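Local atomic coordinates of eukaryotic initiation factor 4F subunit p150 (PDB entry 2VSO), a protein that acts through domains such as this middle, eIF4A-binding one as a component of eIF4F, binding mRNA and helping to assemble the translation apparatus at the cap. Residues Thr74-Ile79 against Leu126-Ala131; His91-Tyr96 against Val177-Phe182; Met193-Phe198 against Glu226-Asp231; Glu212-Val217 against Ser264-Lys269. All coordinates share one frame; numbering follows the deposited sequence.

Contact 1 (Thr74-Ile79 against Leu126-Ala131)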
# COMPACT_ATOMS: atom_id res chain seq x y z
N THR C 74 6.03 27.02 -22.70
CA THR C 74 5.81 26.84 -21.26
C THR C 74 4.70 25.83 -21.01
O THR C 74 4.78 25.02 -20.09
CB THR C 74 5.42 28.17 -20.60
OG1 THR C 74 6.58 29.00 -20.45
CG2 THR C 74 4.78 27.93 -19.23
N LEU C 75 3.66 25.89 -21.84
CA LEU C 75 2.59 24.92 -21.82
C LEU C 75 3.07 23.55 -22.28
O LEU C 75 2.69 22.53 -21.71
CB LEU C 75 1.44 25.41 -22.69
CG LEU C 75 0.37 24.40 -23.09
CD1 LEU C 75 -0.36 23.88 -21.86
CD2 LEU C 75 -0.59 25.08 -24.05
N LYS C 76 3.91 23.50 -23.31
CA LYS C 76 4.52 22.23 -23.71
C LYS C 76 5.25 21.68 -22.50
O LYS C 76 5.30 20.46 -22.29
CB LYS C 76 5.55 22.42 -24.82
CG LYS C 76 5.03 22.71 -26.22
CD LYS C 76 6.21 23.08 -27.15
CE LYS C 76 5.79 23.38 -28.59
NZ LYS C 76 6.77 24.27 -29.30
N ALA C 77 5.84 22.59 -21.73
CA ALA C 77 6.74 22.21 -20.66
C ALA C 77 5.94 21.64 -19.47
O ALA C 77 6.36 20.67 -18.82
CB ALA C 77 7.58 23.40 -20.25
N VAL C 78 4.79 22.24 -19.23
CA VAL C 78 3.84 21.80 -18.23
C VAL C 78 3.24 20.43 -18.54
O VAL C 78 3.20 19.57 -17.67
CB VAL C 78 2.71 22.82 -18.08
CG1 VAL C 78 1.47 22.17 -17.47
CG2 VAL C 78 3.18 24.01 -17.27
N ILE C 79 2.79 20.22 -19.78
CA ILE C 79 2.31 18.90 -20.18
C ILE C 79 3.39 17.85 -19.95
O ILE C 79 3.13 16.76 -19.46
CB ILE C 79 1.91 18.82 -21.69
CG1 ILE C 79 0.75 19.75 -22.03
CG2 ILE C 79 1.58 17.40 -22.06
CD1 ILE C 79 -0.14 20.07 -20.87
N LEU C 126 -5.02 19.22 -26.73
CA LEU C 126 -5.31 17.85 -27.12
C LEU C 126 -4.20 17.33 -28.00
O LEU C 126 -3.71 16.21 -27.81
CB LEU C 126 -6.64 17.78 -27.87
CG LEU C 126 -7.87 17.80 -26.97
CD1 LEU C 126 -9.12 18.11 -27.78
CD2 LEU C 126 -7.99 16.47 -26.20
N HIS C 127 -3.78 18.15 -28.95
CA HIS C 127 -2.67 17.80 -29.81
C HIS C 127 -1.36 17.70 -29.03
O HIS C 127 -0.53 16.84 -29.32
CB HIS C 127 -2.50 18.78 -30.96
CG HIS C 127 -1.22 18.58 -31.71
ND1 HIS C 127 -0.09 19.32 -31.46
CD2 HIS C 127 -0.88 17.67 -32.66
CE1 HIS C 127 0.89 18.89 -32.23
NE2 HIS C 127 0.44 17.90 -32.97
N TYR C 128 -1.18 18.58 -28.06
CA TYR C 128 -0.03 18.48 -27.16
C TYR C 128 0.03 17.13 -26.41
O TYR C 128 1.09 16.50 -26.34
CB TYR C 128 -0.05 19.63 -26.15
CG TYR C 128 0.56 20.91 -26.65
CD1 TYR C 128 0.36 21.34 -27.95
CD2 TYR C 128 1.32 21.70 -25.81
CE1 TYR C 128 0.92 22.53 -28.41
CE2 TYR C 128 1.88 22.89 -26.25
CZ TYR C 128 1.67 23.30 -27.56
OH TYR C 128 2.23 24.47 -28.00
N LEU C 129 -1.10 16.69 -25.86
CA LEU C 129 -1.15 15.41 -25.16
C LEU C 129 -0.68 14.26 -26.05
O LEU C 129 0.20 13.49 -25.67
CB LEU C 129 -2.56 15.11 -24.64
CG LEU C 129 -3.15 16.08 -23.61
CD1 LEU C 129 -4.55 15.63 -23.21
CD2 LEU C 129 -2.26 16.19 -22.40
N VAL C 130 -1.27 14.14 -27.23
CA VAL C 130 -0.86 13.10 -28.16
C VAL C 130 0.63 13.15 -28.47
O VAL C 130 1.34 12.16 -28.31
CB VAL C 130 -1.65 13.17 -29.49
CG1 VAL C 130 -1.62 11.83 -30.20
CG2 VAL C 130 -3.08 13.61 -29.24
N ALA C 131 1.10 14.32 -28.90
CA ALA C 131 2.50 14.51 -29.29
C ALA C 131 3.45 14.07 -28.18
O ALA C 131 4.52 13.53 -28.44
CB ALA C 131 2.78 15.99 -29.67

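Contact 2 (His91-Tyr96 against Val177-Phe182)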
# COMPACT_ATOMS: atom_id res chain seq x y z
N HIS C 91 -0.14 5.35 -8.97
CA HIS C 91 -1.25 5.33 -8.04
C HIS C 91 -2.14 6.55 -8.23
O HIS C 91 -3.32 6.52 -7.88
CB HIS C 91 -0.75 5.24 -6.59
CG HIS C 91 -1.85 5.06 -5.59
ND1 HIS C 91 -2.48 3.86 -5.38
CD2 HIS C 91 -2.44 5.94 -4.74
CE1 HIS C 91 -3.41 4.00 -4.45
NE2 HIS C 91 -3.40 5.26 -4.04
N TRP C 92 -1.57 7.62 -8.78
CA TRP C 92 -2.35 8.82 -9.05
C TRP C 92 -2.56 9.14 -10.54
O TRP C 92 -3.12 10.18 -10.88
CB TRP C 92 -1.75 10.00 -8.30
CG TRP C 92 -1.88 9.87 -6.83
CD1 TRP C 92 -3.03 9.68 -6.13
CD2 TRP C 92 -0.82 9.93 -5.85
NE1 TRP C 92 -2.76 9.61 -4.78
CE2 TRP C 92 -1.40 9.76 -4.59
CE3 TRP C 92 0.56 10.10 -5.93
CZ2 TRP C 92 -0.67 9.76 -3.41
CZ3 TRP C 92 1.29 10.10 -4.76
CH2 TRP C 92 0.68 9.93 -3.52
N SER C 93 -2.13 8.24 -11.43
CA SER C 93 -2.32 8.41 -12.88
C SER C 93 -3.66 9.04 -13.28
O SER C 93 -3.71 9.79 -14.25
CB SER C 93 -2.16 7.08 -13.63
OG SER C 93 -0.90 6.96 -14.29
N SER C 94 -4.72 8.74 -12.54
CA SER C 94 -6.08 9.06 -13.00
C SER C 94 -6.48 10.46 -12.55
O SER C 94 -7.30 11.13 -13.18
CB SER C 94 -7.09 8.03 -12.48
OG SER C 94 -7.38 8.28 -11.12
N MET C 95 -5.88 10.88 -11.45
CA MET C 95 -6.01 12.23 -10.93
C MET C 95 -5.19 13.19 -11.80
O MET C 95 -5.61 14.31 -12.09
CB MET C 95 -5.52 12.26 -9.48
CG MET C 95 -5.58 13.59 -8.80
SD MET C 95 -4.66 13.42 -7.25
CE MET C 95 -5.66 12.18 -6.43
N TYR C 96 -4.01 12.74 -12.22
CA TYR C 96 -3.20 13.51 -13.15
C TYR C 96 -3.91 13.59 -14.49
O TYR C 96 -3.87 14.61 -15.17
CB TYR C 96 -1.84 12.86 -13.32
CG TYR C 96 -0.97 12.97 -12.10
CD1 TYR C 96 -0.70 14.20 -11.53
CD2 TYR C 96 -0.43 11.84 -11.52
CE1 TYR C 96 0.09 14.30 -10.41
CE2 TYR C 96 0.38 11.94 -10.40
CZ TYR C 96 0.64 13.17 -9.86
OH TYR C 96 1.43 13.26 -8.74
N VAL C 177 1.64 3.52 -20.11
CA VAL C 177 0.53 2.80 -20.74
C VAL C 177 -0.69 2.96 -19.87
O VAL C 177 -1.82 3.10 -20.35
CB VAL C 177 0.80 1.29 -20.91
CG1 VAL C 177 1.95 1.04 -21.87
CG2 VAL C 177 1.10 0.70 -19.59
N ARG C 178 -0.44 2.98 -18.57
CA ARG C 178 -1.50 3.14 -17.60
C ARG C 178 -2.13 4.50 -17.72
O ARG C 178 -3.35 4.64 -17.68
CB ARG C 178 -0.95 2.95 -16.20
CG ARG C 178 -1.87 3.48 -15.15
CD ARG C 178 -1.59 2.92 -13.79
NE ARG C 178 -2.85 2.99 -13.07
CZ ARG C 178 -3.10 2.41 -11.92
NH1 ARG C 178 -2.16 1.69 -11.32
NH2 ARG C 178 -4.30 2.55 -11.37
N PHE C 179 -1.27 5.50 -17.87
CA PHE C 179 -1.67 6.89 -17.97
C PHE C 179 -2.40 7.17 -19.28
O PHE C 179 -3.38 7.90 -19.30
CB PHE C 179 -0.45 7.78 -17.82
CG PHE C 179 -0.76 9.24 -17.81
CD1 PHE C 179 -1.63 9.77 -16.88
CD2 PHE C 179 -0.18 10.09 -18.74
CE1 PHE C 179 -1.91 11.12 -16.87
CE2 PHE C 179 -0.46 11.44 -18.73
CZ PHE C 179 -1.33 11.95 -17.79
N ILE C 180 -1.91 6.56 -20.36
CA ILE C 180 -2.63 6.58 -21.62
C ILE C 180 -4.07 6.14 -21.40
O ILE C 180 -5.00 6.76 -21.93
CB ILE C 180 -2.02 5.60 -22.64
CG1 ILE C 180 -0.56 5.94 -22.96
CG2 ILE C 180 -2.87 5.55 -23.89
CD1 ILE C 180 -0.33 7.34 -23.39
N GLY C 181 -4.23 5.05 -20.63
CA GLY C 181 -5.53 4.42 -20.43
C GLY C 181 -6.51 5.34 -19.72
O GLY C 181 -7.70 5.30 -19.97
N PHE C 182 -5.98 6.17 -18.84
CA PHE C 182 -6.78 7.17 -18.14
C PHE C 182 -7.06 8.45 -18.95
O PHE C 182 -8.02 9.15 -18.69
CB PHE C 182 -6.12 7.52 -16.81
CG PHE C 182 -6.31 6.47 -15.75
CD1 PHE C 182 -5.24 6.06 -14.96
CD2 PHE C 182 -7.55 5.88 -15.55
CE1 PHE C 182 -5.41 5.09 -13.99
CE2 PHE C 182 -7.74 4.90 -14.56
CZ PHE C 182 -6.67 4.50 -13.78

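Contact 3 (Met193-Phe198 against Glu226-Asp231)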
# COMPACT_ATOMS: atom_id res chain seq x y z
N MET C 193 -3.69 5.90 -30.58
CA MET C 193 -2.64 5.77 -29.58
C MET C 193 -2.90 4.58 -28.64
O MET C 193 -1.97 4.01 -28.06
CB MET C 193 -2.48 7.07 -28.78
CG MET C 193 -1.35 7.03 -27.77
SD MET C 193 0.32 7.25 -28.44
CE MET C 193 0.24 8.98 -28.91
N MET C 194 -4.17 4.21 -28.51
CA MET C 194 -4.57 3.04 -27.74
C MET C 194 -4.25 1.75 -28.52
O MET C 194 -3.99 0.70 -27.94
CB MET C 194 -6.05 3.12 -27.41
CG MET C 194 -6.50 2.27 -26.25
SD MET C 194 -5.86 2.81 -24.67
CE MET C 194 -4.40 1.79 -24.56
N PHE C 195 -4.26 1.84 -29.85
CA PHE C 195 -3.89 0.70 -30.68
C PHE C 195 -2.40 0.48 -30.55
O PHE C 195 -1.92 -0.66 -30.52
CB PHE C 195 -4.24 0.93 -32.16
CG PHE C 195 -5.66 0.60 -32.52
CD1 PHE C 195 -6.68 1.49 -32.26
CD2 PHE C 195 -5.97 -0.61 -33.12
CE1 PHE C 195 -7.99 1.18 -32.59
CE2 PHE C 195 -7.28 -0.93 -33.45
CZ PHE C 195 -8.29 -0.03 -33.19
N GLU C 196 -1.66 1.57 -30.49
CA GLU C 196 -0.21 1.49 -30.50
C GLU C 196 0.20 0.93 -29.17
O GLU C 196 1.18 0.20 -29.06
CB GLU C 196 0.39 2.87 -30.74
CG GLU C 196 1.75 2.87 -31.42
CD GLU C 196 2.28 4.27 -31.63
OE1 GLU C 196 3.40 4.58 -31.17
OE2 GLU C 196 1.55 5.08 -32.23
N CYS C 197 -0.60 1.24 -28.16
CA CYS C 197 -0.39 0.76 -26.80
C CYS C 197 -0.60 -0.74 -26.66
O CYS C 197 0.31 -1.47 -26.25
CB CYS C 197 -1.31 1.50 -25.85
SG CYS C 197 -0.57 1.81 -24.29
N PHE C 198 -1.80 -1.21 -27.00
CA PHE C 198 -2.09 -2.64 -27.04
C PHE C 198 -1.12 -3.37 -27.97
O PHE C 198 -0.72 -4.49 -27.70
CB PHE C 198 -3.53 -2.89 -27.48
CG PHE C 198 -4.55 -2.68 -26.38
CD1 PHE C 198 -5.55 -1.73 -26.52
CD2 PHE C 198 -4.52 -3.44 -25.22
CE1 PHE C 198 -6.49 -1.53 -25.52
CE2 PHE C 198 -5.46 -3.25 -24.21
CZ PHE C 198 -6.44 -2.30 -24.36
N GLU C 226 -14.00 -1.95 -22.40
CA GLU C 226 -15.34 -1.76 -22.93
C GLU C 226 -15.37 -0.67 -23.98
O GLU C 226 -15.81 -0.89 -25.10
CB GLU C 226 -16.35 -1.45 -21.83
CG GLU C 226 -17.78 -1.41 -22.36
CD GLU C 226 -18.84 -1.27 -21.27
OE1 GLU C 226 -18.49 -1.27 -20.07
OE2 GLU C 226 -20.04 -1.16 -21.62
N GLN C 227 -14.91 0.52 -23.60
CA GLN C 227 -14.88 1.67 -24.49
C GLN C 227 -14.13 1.40 -25.79
O GLN C 227 -14.60 1.76 -26.87
CB GLN C 227 -14.28 2.87 -23.76
CG GLN C 227 -13.82 3.98 -24.66
CD GLN C 227 -13.17 5.09 -23.89
OE1 GLN C 227 -12.94 4.98 -22.68
NE2 GLN C 227 -12.87 6.18 -24.58
N PHE C 228 -12.99 0.73 -25.68
CA PHE C 228 -12.17 0.38 -26.84
C PHE C 228 -12.85 -0.58 -27.79
O PHE C 228 -12.48 -0.68 -28.95
CB PHE C 228 -10.85 -0.24 -26.38
CG PHE C 228 -9.85 -0.41 -27.48
CD1 PHE C 228 -9.32 0.69 -28.14
CD2 PHE C 228 -9.42 -1.67 -27.84
CE1 PHE C 228 -8.39 0.54 -29.15
CE2 PHE C 228 -8.48 -1.84 -28.86
CZ PHE C 228 -7.97 -0.73 -29.51
N GLU C 229 -13.83 -1.31 -27.27
CA GLU C 229 -14.54 -2.30 -28.06
C GLU C 229 -14.91 -1.72 -29.41
O GLU C 229 -14.74 -2.36 -30.45
CB GLU C 229 -15.80 -2.75 -27.32
CG GLU C 229 -16.25 -4.14 -27.69
CD GLU C 229 -15.21 -5.17 -27.33
OE1 GLU C 229 -14.93 -5.31 -26.14
OE2 GLU C 229 -14.69 -5.83 -28.25
N THR C 230 -15.39 -0.48 -29.39
CA THR C 230 -15.88 0.17 -30.59
C THR C 230 -15.06 1.41 -30.94
O THR C 230 -15.36 2.50 -30.49
CB THR C 230 -17.33 0.60 -30.38
OG1 THR C 230 -17.41 1.43 -29.22
CG2 THR C 230 -18.20 -0.62 -30.17
N ASP C 231 -14.02 1.23 -31.76
CA ASP C 231 -13.12 2.33 -32.08
C ASP C 231 -12.20 1.94 -33.23
O ASP C 231 -11.59 0.87 -33.21
CB ASP C 231 -12.32 2.75 -30.84
CG ASP C 231 -11.75 4.17 -30.96
OD1 ASP C 231 -11.91 4.79 -32.02
OD2 ASP C 231 -11.14 4.66 -29.99

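Contact 4 (Glu212-Val217 against Ser264-Lys269)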
# COMPACT_ATOMS: atom_id res chain seq x y z
N GLU C 212 4.53 -8.15 -14.19
CA GLU C 212 4.20 -6.73 -14.22
C GLU C 212 3.48 -6.34 -15.52
O GLU C 212 2.55 -5.54 -15.51
CB GLU C 212 5.46 -5.88 -14.05
CG GLU C 212 6.36 -6.33 -12.92
CD GLU C 212 7.52 -5.38 -12.72
OE1 GLU C 212 7.53 -4.32 -13.39
OE2 GLU C 212 8.42 -5.69 -11.92
N THR C 213 3.91 -6.92 -16.64
CA THR C 213 3.30 -6.63 -17.93
C THR C 213 1.86 -7.13 -17.99
O THR C 213 0.96 -6.39 -18.40
CB THR C 213 4.12 -7.23 -19.09
OG1 THR C 213 5.30 -6.44 -19.28
CG2 THR C 213 3.33 -7.23 -20.36
N LEU C 214 1.65 -8.37 -17.57
CA LEU C 214 0.33 -8.99 -17.49
C LEU C 214 -0.59 -8.22 -16.56
O LEU C 214 -1.77 -8.03 -16.86
CB LEU C 214 0.47 -10.41 -16.96
CG LEU C 214 1.07 -11.43 -17.91
CD1 LEU C 214 1.64 -12.58 -17.11
CD2 LEU C 214 0.01 -11.89 -18.90
N GLU C 215 -0.05 -7.83 -15.42
CA GLU C 215 -0.74 -6.96 -14.48
C GLU C 215 -1.22 -5.72 -15.22
O GLU C 215 -2.36 -5.30 -15.08
CB GLU C 215 0.25 -6.54 -13.39
CG GLU C 215 -0.39 -5.92 -12.19
CD GLU C 215 -0.93 -6.96 -11.23
OE1 GLU C 215 -2.13 -6.88 -10.89
OE2 GLU C 215 -0.15 -7.86 -10.84
N SER C 216 -0.32 -5.15 -16.02
CA SER C 216 -0.57 -3.91 -16.73
C SER C 216 -1.71 -4.04 -17.73
O SER C 216 -2.58 -3.17 -17.79
CB SER C 216 0.71 -3.47 -17.45
OG SER C 216 0.48 -2.37 -18.31
N VAL C 217 -1.71 -5.13 -18.50
CA VAL C 217 -2.73 -5.39 -19.50
C VAL C 217 -4.12 -5.52 -18.90
O VAL C 217 -5.07 -4.92 -19.40
CB VAL C 217 -2.44 -6.67 -20.31
CG1 VAL C 217 -3.05 -6.56 -21.68
CG2 VAL C 217 -0.96 -6.87 -20.45
N SER C 264 -0.88 -18.16 -9.37
CA SER C 264 -2.32 -18.34 -9.34
C SER C 264 -3.01 -16.99 -9.37
O SER C 264 -4.06 -16.85 -9.98
CB SER C 264 -2.74 -19.09 -8.07
OG SER C 264 -2.43 -20.47 -8.16
N ARG C 265 -2.42 -16.01 -8.69
CA ARG C 265 -3.02 -14.69 -8.54
C ARG C 265 -3.27 -14.07 -9.92
O ARG C 265 -4.36 -13.54 -10.17
CB ARG C 265 -2.09 -13.79 -7.71
CG ARG C 265 -2.75 -12.56 -7.14
CD ARG C 265 -1.74 -11.76 -6.33
NE ARG C 265 -0.74 -11.15 -7.19
CZ ARG C 265 -0.88 -9.97 -7.77
NH1 ARG C 265 -1.99 -9.25 -7.56
NH2 ARG C 265 0.08 -9.50 -8.55
N ILE C 266 -2.27 -14.15 -10.79
CA ILE C 266 -2.35 -13.60 -12.15
C ILE C 266 -3.26 -14.44 -13.03
O ILE C 266 -3.98 -13.90 -13.87
CB ILE C 266 -0.96 -13.49 -12.83
CG1 ILE C 266 0.08 -12.90 -11.89
CG2 ILE C 266 -1.05 -12.60 -14.05
CD1 ILE C 266 -0.03 -11.41 -11.74
N LYS C 267 -3.22 -15.75 -12.84
CA LYS C 267 -4.07 -16.66 -13.59
C LYS C 267 -5.53 -16.38 -13.29
O LYS C 267 -6.39 -16.55 -14.15
CB LYS C 267 -3.76 -18.12 -13.27
CG LYS C 267 -4.50 -19.10 -14.16
CD LYS C 267 -4.45 -20.52 -13.63
CE LYS C 267 -5.17 -20.64 -12.29
NZ LYS C 267 -4.88 -21.92 -11.60
N PHE C 268 -5.80 -15.93 -12.07
CA PHE C 268 -7.15 -15.58 -11.67
C PHE C 268 -7.58 -14.28 -12.32
O PHE C 268 -8.74 -14.12 -12.68
CB PHE C 268 -7.30 -15.48 -10.14
CG PHE C 268 -7.34 -16.82 -9.44
CD1 PHE C 268 -6.83 -16.96 -8.17
CD2 PHE C 268 -7.88 -17.93 -10.07
CE1 PHE C 268 -6.85 -18.18 -7.53
CE2 PHE C 268 -7.90 -19.15 -9.43
CZ PHE C 268 -7.39 -19.27 -8.16
N LYS C 269 -6.65 -13.33 -12.45
CA LYS C 269 -6.93 -12.05 -13.10
C LYS C 269 -7.28 -12.22 -14.58
O LYS C 269 -8.24 -11.64 -15.07
CB LYS C 269 -5.74 -11.09 -12.95
CG LYS C 269 -5.62 -10.46 -11.57
CD LYS C 269 -4.28 -9.75 -11.38
CE LYS C 269 -4.35 -8.74 -10.25
NZ LYS C 269 -4.93 -9.34 -9.01

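Contact 1 (Thr74-Ile79 against Leu126-Ala131)
Tyr128 reaches from helix 122-139 into the groove beside Leu75, Lys76 and Ile79 of helix 73-88, and following it outward reveals most of this interface. Its CB lies 4.2 Å from CG1 of Ile79, which approaches the ring edge close to the ring plane. With CG anti to the carbonyl carbon (chi1 -84°), the ring is carried toward the opposite helix, where CD2 comes within 3.9 Å of CA of Lys76. One atom further, CE2 lies 3.8 Å from CG of Leu75, which comes in obliquely. Beyond CZ, the hydroxyl crosses the lysine chain at a slant, OH being 3.8 Å from CE of Lys76, and finds a weak hydrogen bond with Asp113. The lysine ammonium goes its own way, to the backbone O of Asn71. One turn on, CG2 of Ile79 meets CD2 of Leu129 at 4.0 Å. Replacing Tyr128 with alanine would probably open a gap between helix 122-139 and Leu75, Lys76 and Ile79 and leave Asp113 without its phenolic partner. The axes of the two short segments approach to 10.2 Å and cross at -52°, a spacing bridged by side chains. No hydrogen bond joins the two segments, so in this part of the MIF4G domain the grip is one of apolar contact, while the polar ends of lysine and tyrosine are satisfied by residues outside it.

Contact 2 (His91-Tyr96 against Val177-Phe182)
Arg178 is the first residue of Val177-Phe182 to meet the other segment, its CG lying 3.7 Å from OG of Ser93. The arginine chain runs extended past this serine, and its NH1 has a long, weak ion pair with Glu219. Phe179 follows, with CG anti to the backbone N (chi1 -176°), which swings the ring toward helix 93-106. There O of Ser93 lies at the ring edge, near its plane, 3.4 Å from CD1, and CB of Tyr96 lies 4.0 Å from CE1. The last residue, Phe182, is met from two directions: CB of Ser93 comes to its edge, 3.5 Å from CD1, while CB of Ser94 sits over one face, 3.5 Å from the ring centroid and 3° off the normal, a CH-pi contact. A serine in place of Phe182 would probably lose this contact and leave the first turn of helix 93-106 poorly covered beside Ser94. The small serines allow close approach, CA of Ser93 and CA of Phe179 being 5.4 Å apart. Phe83 of helix 73-88 meets Phe179 edge-to-face, Ala97, further along helix 93-106, also touches both phenylalanines, and Thr223 packs against Phe182, so in this all-helical, HEAT-type MIF4G domain helix 163-185 packs against helices 73-88, 93-106 and 211-228.

Contact 3 (Met193-Phe198 against Glu226-Asp231)
An aromatic cluster of Phe195, Phe198 and Phe228 joins helix 191-206 to the end of helix 211-228. Phe228, with CG anti to its own N (chi1 -170°), touches both of the other rings, each in a different way. Toward Phe195 it presents its edge: CZ stands over the centre of that ring's face, and the pair is edge-to-face, with centroids 4.8 Å apart and planes at 61°. Toward Phe198 it offers a face, over whose rim CE1 of Phe198 lies, 3.7 Å from CD2 of Phe228; these planes meet at 40°, neither stacked nor perpendicular. Helices 191-206 and 211-228 are consecutive in the all-helical solenoid of HEAT type that MIF4G domains form, and the cluster fills the seam between them, with Leu245 and Leu249 of helix 242-257 adding apolar cover. Met194 comes in from helix 191-206, its CG 3.7 Å from CD1 of Phe228, before its bent chain carries the end of the side chain away from that ring. Beyond the helical residues the chain runs on so that O of Asp231 lies at the edge of the Phe195 ring, near its plane, 3.4 Å from CZ. The carboxylate of Asp231 instead shares a hydrogen bond with Tyr184 OH of helix 163-185.

Contact 4 (Glu212-Val217 against Ser264-Lys269)
Leu214 is the first residue of Glu212-Val217 to touch the opposite helix: its CB lies 3.9 Å from CG2 of Ile266, and its CD1 comes 4.1 Å from the same methyl. The two side chains meet at about a right angle. Leu205 of helix 191-206 and Pro209 also touch Leu214, so this part of the contact is buried and apolar. Glu215 follows and carries the charged part. Its chain bends at chi2 (81°), which brings the carboxylate across to helix 264-278. OE2 accepts a hydrogen bond from NH2 of Arg265, 2.8 Å away, as part of a salt bridge. The donor comes to the syn side of OE2 and somewhat out of the carboxylate plane, and although the carboxylate and guanidinium planes are nearly parallel, the N-H...O angle of 138° shows a bent bond. A single nitrogen of the guanidinium thus does the gripping. The methyl CD1 of Ile266 lies 3.7 Å from OE2, lining the salt bridge with hydrocarbon. The other carboxylate oxygen faces Lys269, with NZ 4.2 Å from OE1, beyond salt-bridge range but near enough that the positive charge would probably favour the ionised glutamate. Arg265 also packs on an aromatic side chain of another protein chain, consistent with the 4A-binding role of this domain. The axes of the two short segments run at 26° to each other, 10.4 Å apart at their closest, and such helices running in roughly the same direction, apolar within and bridged by charge near the surface, fit the stacked helices of a HEAT-type solenoid.

How the contacts relate
Read from the N terminus, helix 73-88 opens contact 1, and helix 122-139 closes it across a loop that includes helix 93-106. That intervening helix starts contact 2, which closes later on helix 163-185, so contacts 1 and 2 cross. Contact 3 opens afterwards on helix 191-206; contact 4 starts within its loop and closes beyond it, on helix 264-278, so this pair crosses too, sharing helix 211-228. Two crossing pairs thus follow in series. Val177 joins them, touching Cys197 of contact 3 and Ser216 of contact 4, while Met193 reaches back to Val130. Contacts 1 and 4 lie on opposite sides of the chain's centre, nearest atoms about 17 Å apart.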